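Local coordinates for PGRP-Hd - Peptidoglycan recognition protein homologue (Alvinella pompejana, PDB 3EP1), which probably recognises bacterial peptidoglycan in innate immunity, through a fold related to N-acetylmuramoyl-L-alanine amidases, at residues Q9-I14 / A65-D70. Sequence-based numbering, arbitrary orientation.
Sequences QQWAAI and ALQDAD
The side-chain amide of Q67 pairs with both backbone polar groups of I14. I14 N donates to Q67 OE1 at 3.2 Å in an almost straight bond. Q67 NE2 donates in return to I14 O at 2.9 Å, more bent, with an N-H...O angle of 132°. Both donors lie in the plane of the carbonyl they meet, on a lone pair, although I14 O is tilted out of the Q67 amide plane. Two bonds of opposite direction fix which end of the amide is oxygen and limit its rotation. The amide gets there because CG of Q67 stands anti to the backbone N (chi1 -177°) and the chain continues extended. Beside it, the six-membered ring of W11 packs obliquely, its plane 59° from the amide: W11 CZ3 lies 3.6 Å from Q67 OE1 and 3.9 Å from Q67 CB. A13 CB sits over one face of the indole, toward its rim. Further out, D77 OD1 accepts a second bond from Q67 NE2, while W11 NE1 is bonded to E92 O. The buried glutamine thus sets its C=O and N-H against the N-H and C=O of one residue, as a neighbouring strand's peptide groups would, tying the loop before strand 26-33 to helix 59-72 of the PGRP fold.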
loop_
_atom_site.group_PDB
_atom_site.type_symbol
_atom_site.label_atom_id
_atom_site.label_comp_id
_atom_site.label_asym_id
_atom_site.label_seq_id
_atom_site.Cartn_x
_atom_site.Cartn_y
_atom_site.Cartn_z
ATOM N N GLN A 9 -5.682 1.754 17.765
ATOM C CA GLN A 9 -5.724 2.736 18.835
ATOM C C GLN A 9 -6.510 4.007 18.513
ATOM O O GLN A 9 -6.961 4.696 19.425
ATOM C CB GLN A 9 -4.307 3.104 19.278
ATOM C CG GLN A 9 -4.303 4.164 20.356
ATOM C CD GLN A 9 -3.041 4.187 21.204
ATOM O OE1 GLN A 9 -2.988 4.887 22.217
ATOM N NE2 GLN A 9 -2.023 3.424 20.799
ATOM N N GLN A 10 -6.688 4.321 17.234
ATOM C CA GLN A 10 -7.427 5.530 16.878
ATOM C C GLN A 10 -8.913 5.330 17.151
ATOM O O GLN A 10 -9.636 6.302 17.367
ATOM C CB GLN A 10 -7.187 5.918 15.411
ATOM C CG GLN A 10 -7.248 7.427 15.142
ATOM C CD GLN A 10 -6.310 7.873 14.013
ATOM O OE1 GLN A 10 -5.091 7.705 14.088
ATOM N NE2 GLN A 10 -6.885 8.451 12.964
ATOM N N TRP A 11 -9.385 4.085 17.137
ATOM C CA TRP A 11 -10.791 3.858 17.456
ATOM C C TRP A 11 -10.953 3.252 18.849
ATOM O O TRP A 11 -11.990 2.681 19.164
ATOM C CB TRP A 11 -11.519 3.000 16.399
ATOM C CG TRP A 11 -10.896 1.692 15.991
ATOM C CD1 TRP A 11 -9.977 1.494 15.000
ATOM C CD2 TRP A 11 -11.197 0.394 16.520
ATOM N NE1 TRP A 11 -9.693 0.155 14.871
ATOM C CE2 TRP A 11 -10.425 -0.544 15.792
ATOM C CE3 TRP A 11 -12.042 -0.068 17.536
ATOM C CZ2 TRP A 11 -10.473 -1.919 16.049
ATOM C CZ3 TRP A 11 -12.091 -1.437 17.794
ATOM C CH2 TRP A 11 -11.311 -2.347 17.052
ATOM N N ALA A 12 -9.920 3.414 19.679
ATOM C CA ALA A 12 -9.891 2.916 21.062
ATOM C C ALA A 12 -10.085 1.413 21.199
ATOM O O ALA A 12 -10.832 0.957 22.055
ATOM C CB ALA A 12 -10.935 3.634 21.897
ATOM N N ALA A 13 -9.397 0.644 20.367
ATOM C CA ALA A 13 -9.529 -0.803 20.407
ATOM C C ALA A 13 -8.916 -1.417 21.660
ATOM O O ALA A 13 -7.906 -0.937 22.165
ATOM C CB ALA A 13 -8.882 -1.414 19.162
ATOM N N ILE A 14 -9.550 -2.471 22.165
ATOM C CA ILE A 14 -9.040 -3.194 23.322
ATOM C C ILE A 14 -8.149 -4.290 22.726
ATOM O O ILE A 14 -8.454 -4.821 21.663
ATOM C CB ILE A 14 -10.186 -3.838 24.130
ATOM C CG1 ILE A 14 -11.054 -2.749 24.763
ATOM C CG2 ILE A 14 -9.621 -4.760 25.202
ATOM C CD1 ILE A 14 -12.252 -3.286 25.504
ATOM N N ALA A 65 -17.983 -0.553 18.622
ATOM C CA ALA A 65 -19.190 -1.300 18.956
ATOM C C ALA A 65 -19.148 -2.719 18.397
ATOM O O ALA A 65 -19.623 -3.658 19.027
ATOM C CB ALA A 65 -20.418 -0.573 18.414
ATOM N N LEU A 66 -18.598 -2.869 17.198
ATOM C CA LEU A 66 -18.515 -4.181 16.577
ATOM C C LEU A 66 -17.571 -5.043 17.387
ATOM O O LEU A 66 -17.871 -6.200 17.686
ATOM C CB LEU A 66 -18.018 -4.062 15.130
ATOM C CG LEU A 66 -19.027 -3.516 14.111
ATOM C CD1 LEU A 66 -18.317 -3.160 12.802
ATOM C CD2 LEU A 66 -20.111 -4.557 13.874
ATOM N N GLN A 67 -16.424 -4.482 17.756
ATOM C CA GLN A 67 -15.476 -5.253 18.538
ATOM C C GLN A 67 -16.188 -5.777 19.778
ATOM O O GLN A 67 -16.174 -6.973 20.041
ATOM C CB GLN A 67 -14.269 -4.404 18.949
ATOM C CG GLN A 67 -13.230 -5.204 19.716
ATOM C CD GLN A 67 -12.089 -4.368 20.229
ATOM O OE1 GLN A 67 -12.301 -3.333 20.857
ATOM N NE2 GLN A 67 -10.866 -4.818 19.979
ATOM N N ASP A 68 -16.827 -4.884 20.525
ATOM C CA ASP A 68 -17.544 -5.279 21.735
ATOM C C ASP A 68 -18.486 -6.456 21.486
ATOM O O ASP A 68 -18.538 -7.409 22.272
ATOM C CB ASP A 68 -18.357 -4.102 22.275
ATOM C CG ASP A 68 -17.490 -3.026 22.881
ATOM O OD1 ASP A 68 -18.026 -1.934 23.162
ATOM O OD2 ASP A 68 -16.279 -3.267 23.079
ATOM N N ALA A 69 -19.228 -6.372 20.386
ATOM C CA ALA A 69 -20.175 -7.408 20.007
ATOM C C ALA A 69 -19.453 -8.716 19.719
ATOM O O ALA A 69 -19.936 -9.795 20.066
ATOM C CB ALA A 69 -20.966 -6.970 18.777
ATOM N N ASP A 70 -18.290 -8.623 19.089
ATOM C CA ASP A 70 -17.540 -9.821 18.764
ATOM C C ASP A 70 -16.972 -10.487 20.013
ATOM O O ASP A 70 -16.973 -11.710 20.111
ATOM C CB ASP A 70 -16.444 -9.483 17.749
ATOM C CG ASP A 70 -17.020 -9.030 16.406
ATOM O OD1 ASP A 70 -16.246 -8.721 15.483
ATOM O OD2 ASP A 70 -18.259 -8.980 16.274
#